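Side-chain contacts in phycocyanobilin lyase subunit alpha (Nostoc sp. PCC 7120, PDB 5N3U), which associates with CpcF to form a phycocyanin lyase and is probably required for attaching the bilin chromophore to the CpcA phycocyanin subunit: residues A[99-102]-A[103-106]; A[168-171]-A[172-175]. One frame throughout, in Å; residues are numbered along the deposited sequence.

Contact 1: residues A[99-102]-A[103-106]; sequences CPDF and YVRE
Asp101 caps the N-terminal end of helix 102-115 by accepting from Tyr103 N, an N-cap in the HEAT-repeat region of the chain. The bond runs from Tyr103 N to Asp101 OD1, 2.9 Å long. The donor meets OD1 from well above the carboxylate plane. Asp101 has CG anti to the backbone N (chi1 177°), which brings OD1 to Tyr103 N. Its other oxygen, OD2, forms a salt bridge with Arg75 of helix 72-83 and accepts from Tyr71 N.

Backbone bonds start the helix. Arg105 N donates to Asp101 O, and Glu106 N to Phe102 O. Val104 N makes only a weak bond to Asp101 O.

The aromatic contact is between neighbours. Phe102 turns its edge to the face of Tyr103 in a T-shaped stack, with centroids 5.0 Å apart and planes at 82°. Phe102 CD1 sits over the centre of the Tyr103 ring. His143 extends the cluster, stacking on Phe102 and meeting Tyr103 nearly at a right angle. Farther round Phe102, the carboxylate of Glu106 approaches CE1 and CZ obliquely.

Apolar contact is small. Val104 CG1 rests on Cys99 CB at 3.6 Å, while Val104 CG2 lies by the Asp101 carboxylate.

Arg105 folds back toward the loop. Its chain bends at chi3 (-64°), which brings the guanidinium down beside the backbone of 99-102. One face lies over Phe102 CA. NE bonds to Gln146 OE1, so a second loop shares this group. Arg105 NH1 donates to Cys99 O at 2.8 Å, within the guanidinium plane, and makes a weak bond to Pro100 O at 3.0 Å.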
loop_
_atom_site.group_PDB
_atom_site.type_symbol
_atom_site.label_atom_id
_atom_site.label_comp_id
_atom_site.label_asym_id
_atom_site.label_seq_id
_atom_site.Cartn_x
_atom_site.Cartn_y
_atom_site.Cartn_z
ATOM N N CYS A 99 -31.276 6.528 12.543
ATOM C CA CYS A 99 -30.577 5.806 13.585
ATOM C C CYS A 99 -30.000 6.810 14.585
ATOM O O CYS A 99 -29.427 7.842 14.179
ATOM C CB CYS A 99 -29.400 4.999 13.009
ATOM S SG CYS A 99 -28.607 3.914 14.297
ATOM N N PRO A 100 -30.064 6.491 15.901
ATOM C CA PRO A 100 -29.462 7.391 16.818
ATOM C C PRO A 100 -27.973 7.533 16.732
ATOM O O PRO A 100 -27.475 8.578 17.143
ATOM C CB PRO A 100 -29.813 6.816 18.229
ATOM C CG PRO A 100 -30.885 5.889 18.015
ATOM C CD PRO A 100 -30.800 5.394 16.600
ATOM N N ASP A 101 -27.265 6.556 16.159
ATOM C CA ASP A 101 -25.825 6.629 16.047
ATOM C C ASP A 101 -25.458 7.523 14.828
ATOM O O ASP A 101 -25.753 7.182 13.669
ATOM C CB ASP A 101 -25.323 5.218 15.812
ATOM C CG ASP A 101 -23.827 5.130 15.594
ATOM O OD1 ASP A 101 -23.104 6.156 15.584
ATOM O OD2 ASP A 101 -23.342 3.970 15.408
ATOM N N PHE A 102 -24.782 8.627 15.117
ATOM C CA PHE A 102 -24.352 9.551 14.088
ATOM C C PHE A 102 -23.646 8.873 12.922
ATOM O O PHE A 102 -23.896 9.208 11.733
ATOM C CB PHE A 102 -23.470 10.690 14.703
ATOM C CG PHE A 102 -22.802 11.540 13.671
ATOM C CD1 PHE A 102 -21.594 11.154 13.117
ATOM C CD2 PHE A 102 -23.384 12.748 13.223
ATOM C CE1 PHE A 102 -20.979 11.881 12.140
ATOM C CE2 PHE A 102 -22.710 13.556 12.270
ATOM C CZ PHE A 102 -21.570 13.086 11.641
ATOM N N TYR A 103 -22.771 7.933 13.254
ATOM C CA TYR A 103 -21.893 7.321 12.276
ATOM C C TYR A 103 -22.679 6.339 11.362
ATOM O O TYR A 103 -22.319 6.165 10.227
ATOM C CB TYR A 103 -20.695 6.658 12.925
ATOM C CG TYR A 103 -19.780 7.674 13.505
ATOM C CD1 TYR A 103 -18.982 8.452 12.648
ATOM C CD2 TYR A 103 -19.763 7.937 14.869
ATOM C CE1 TYR A 103 -18.178 9.512 13.166
ATOM C CE2 TYR A 103 -18.940 8.933 15.398
ATOM C CZ TYR A 103 -18.174 9.713 14.528
ATOM O OH TYR A 103 -17.393 10.722 15.009
ATOM N N VAL A 104 -23.777 5.811 11.833
ATOM C CA VAL A 104 -24.720 5.072 10.947
ATOM C C VAL A 104 -25.403 6.032 9.964
ATOM O O VAL A 104 -25.502 5.728 8.819
ATOM C CB VAL A 104 -25.754 4.306 11.751
ATOM C CG1 VAL A 104 -26.801 3.738 10.836
ATOM C CG2 VAL A 104 -25.086 3.178 12.484
ATOM N N ARG A 105 -25.914 7.134 10.468
ATOM C CA ARG A 105 -26.532 8.168 9.624
ATOM C C ARG A 105 -25.579 8.620 8.549
ATOM O O ARG A 105 -25.943 8.735 7.361
ATOM C CB ARG A 105 -27.077 9.347 10.444
ATOM C CG ARG A 105 -28.063 8.952 11.551
ATOM C CD ARG A 105 -28.989 10.101 12.018
ATOM N NE ARG A 105 -28.301 11.216 12.650
ATOM C CZ ARG A 105 -27.769 11.190 13.856
ATOM N NH1 ARG A 105 -27.831 10.071 14.589
ATOM N NH2 ARG A 105 -27.155 12.258 14.319
ATOM N N GLU A 106 -24.361 8.816 8.936
ATOM C CA GLU A 106 -23.304 9.284 7.998
ATOM C C GLU A 106 -23.029 8.252 6.923
ATOM O O GLU A 106 -22.959 8.538 5.745
ATOM C CB GLU A 106 -21.999 9.587 8.761
ATOM C CG GLU A 106 -21.001 10.306 7.877
ATOM C CD GLU A 106 -19.779 10.779 8.646
ATOM O OE1 GLU A 106 -19.143 9.930 9.342
ATOM O OE2 GLU A 106 -19.510 12.012 8.582
#

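Contact 2: residues A[168-171]-A[172-175]; sequences QPFL and EHPV
Glu172 closes the turn on Pro169 through its backbone. Glu172 N donates to Pro169 O at 3.0 Å. Its side chain leads away from 168-171 after a short contact near the backbone. Glu172 CB and Glu172 CG both pass 3.7 Å from Leu171 C. Beyond CG the Glu172 chain is extended.

His173 follows with a second backbone bond. His173 N reaches Phe170 O at 3.1 Å. His173 CB also lies against Phe170 O, 3.4 Å away. The two bonds continue the turn begun by Leu171 N to Gln168 O. All three link residues three apart, so the chain leaves helix 164-167 through consecutive turns. This is the inter-helical loop of a HEAT-repeat region, leading into helix 176-190.

Phe170 and His173 lie side by side and point the same way. Phe170 CD2 and His173 CD2 touch, 4.0 Å apart, in an oblique approach. The Phe170 ring also packs on Val178 and Ala182 of helix 176-190 and meets Tyr148. His173 has CG anti to the backbone N (chi1 -165°), which carries the ring forward along the chain. His173 ND1 accepts from Val175 N, the N-cap residue of helix 176-190, at 3.0 Å and 162°. NE2 bonds to Ala135 O, so both ring nitrogens are used and the ring's rotation is fixed. A leucine in place of His173 would probably leave Val175 N and Ala135 O without these partners. Pro174 CD lies over one face of the His173 ring, 3.2 Å above its plane and toward the rim.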
loop_
_atom_site.group_PDB
_atom_site.type_symbol
_atom_site.label_atom_id
_atom_site.label_comp_id
_atom_site.label_asym_id
_atom_site.label_seq_id
_atom_site.Cartn_x
_atom_site.Cartn_y
_atom_site.Cartn_z
ATOM N N GLN A 168 -29.017 25.970 -0.194
ATOM C CA GLN A 168 -28.292 27.207 -0.478
ATOM C C GLN A 168 -27.692 27.941 0.719
ATOM O O GLN A 168 -26.557 28.285 0.680
ATOM C CB GLN A 168 -29.218 28.154 -1.240
ATOM C CG GLN A 168 -28.488 29.393 -1.715
ATOM C CD GLN A 168 -29.234 30.103 -2.895
ATOM O OE1 GLN A 168 -30.290 29.651 -3.349
ATOM N NE2 GLN A 168 -28.620 31.132 -3.444
ATOM N N PRO A 169 -28.415 28.016 1.875
ATOM C CA PRO A 169 -27.854 28.599 3.072
ATOM C C PRO A 169 -26.566 27.951 3.603
ATOM O O PRO A 169 -25.676 28.590 4.213
ATOM C CB PRO A 169 -29.005 28.451 4.049
ATOM C CG PRO A 169 -30.184 28.492 3.219
ATOM C CD PRO A 169 -29.798 27.667 2.048
ATOM N N PHE A 170 -26.391 26.646 3.344
ATOM C CA PHE A 170 -25.180 25.963 3.787
ATOM C C PHE A 170 -23.955 26.408 3.083
ATOM O O PHE A 170 -22.829 26.114 3.526
ATOM C CB PHE A 170 -25.341 24.418 3.708
ATOM C CG PHE A 170 -26.277 23.868 4.789
ATOM C CD1 PHE A 170 -27.630 23.942 4.633
ATOM C CD2 PHE A 170 -25.765 23.415 5.987
ATOM C CE1 PHE A 170 -28.488 23.481 5.627
ATOM C CE2 PHE A 170 -26.612 22.940 7.005
ATOM C CZ PHE A 170 -27.953 22.959 6.810
ATOM N N LEU A 171 -24.096 27.192 2.002
ATOM C CA LEU A 171 -22.869 27.753 1.468
ATOM C C LEU A 171 -22.152 28.677 2.457
ATOM O O LEU A 171 -20.964 28.970 2.222
ATOM C CB LEU A 171 -23.138 28.544 0.176
ATOM C CG LEU A 171 -23.605 27.765 -1.041
ATOM C CD1 LEU A 171 -24.390 28.667 -2.010
ATOM C CD2 LEU A 171 -22.418 27.087 -1.769
ATOM N N GLU A 172 -22.875 29.210 3.461
ATOM C CA GLU A 172 -22.295 30.070 4.550
ATOM C C GLU A 172 -22.112 29.357 5.870
ATOM O O GLU A 172 -21.816 29.963 6.879
ATOM C CB GLU A 172 -23.159 31.390 4.719
ATOM C CG GLU A 172 -23.186 32.102 3.356
ATOM C CD GLU A 172 -23.800 33.515 3.345
ATOM O OE1 GLU A 172 -24.640 33.768 4.243
ATOM O OE2 GLU A 172 -23.485 34.344 2.415
ATOM N N HIS A 173 -22.206 28.026 5.853
ATOM C CA HIS A 173 -21.902 27.289 7.078
ATOM C C HIS A 173 -20.454 27.578 7.495
ATOM O O HIS A 173 -19.571 27.701 6.656
ATOM C CB HIS A 173 -22.115 25.770 6.841
ATOM C CG HIS A 173 -22.162 24.992 8.115
ATOM N ND1 HIS A 173 -21.031 24.633 8.780
ATOM C CD2 HIS A 173 -23.186 24.556 8.854
ATOM C CE1 HIS A 173 -21.346 24.018 9.912
ATOM N NE2 HIS A 173 -22.656 23.958 9.961
ATOM N N PRO A 174 -20.175 27.651 8.797
ATOM C CA PRO A 174 -18.813 27.921 9.276
ATOM C C PRO A 174 -17.754 26.863 8.929
ATOM O O PRO A 174 -16.611 27.173 8.845
ATOM C CB PRO A 174 -18.956 27.889 10.799
ATOM C CG PRO A 174 -20.398 27.953 11.121
ATOM C CD PRO A 174 -21.184 27.684 9.888
ATOM N N VAL A 175 -18.151 25.598 8.783
ATOM C CA VAL A 175 -17.275 24.506 8.386
ATOM C C VAL A 175 -17.006 24.381 6.893
ATOM O O VAL A 175 -17.905 24.218 6.102
ATOM C CB VAL A 175 -17.773 23.130 8.976
ATOM C CG1 VAL A 175 -16.880 21.970 8.499
ATOM C CG2 VAL A 175 -17.846 23.229 10.514
#

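Overall arrangement
From the N terminus, the chain first reaches contact 1 in the loop after helix 90-96, where residues 99-106 turn into helix 102-115. This contact joins that helix start to helix 72-83 and to the loop around residues 142-147. Contact 2 comes later, after helix 164-167, and spans the loop into helix 176-190. It faces helices 176-190 and 193-203 and the loop around residues 128-144. The two contacts are in series, neither nested nor crossed, and lie in different HEAT-repeat ranges. Their centres are 22 Å apart. Their nearest atoms are about 10 Å apart, so they do not touch. Both border the connection between helices 121-126 and 148-157.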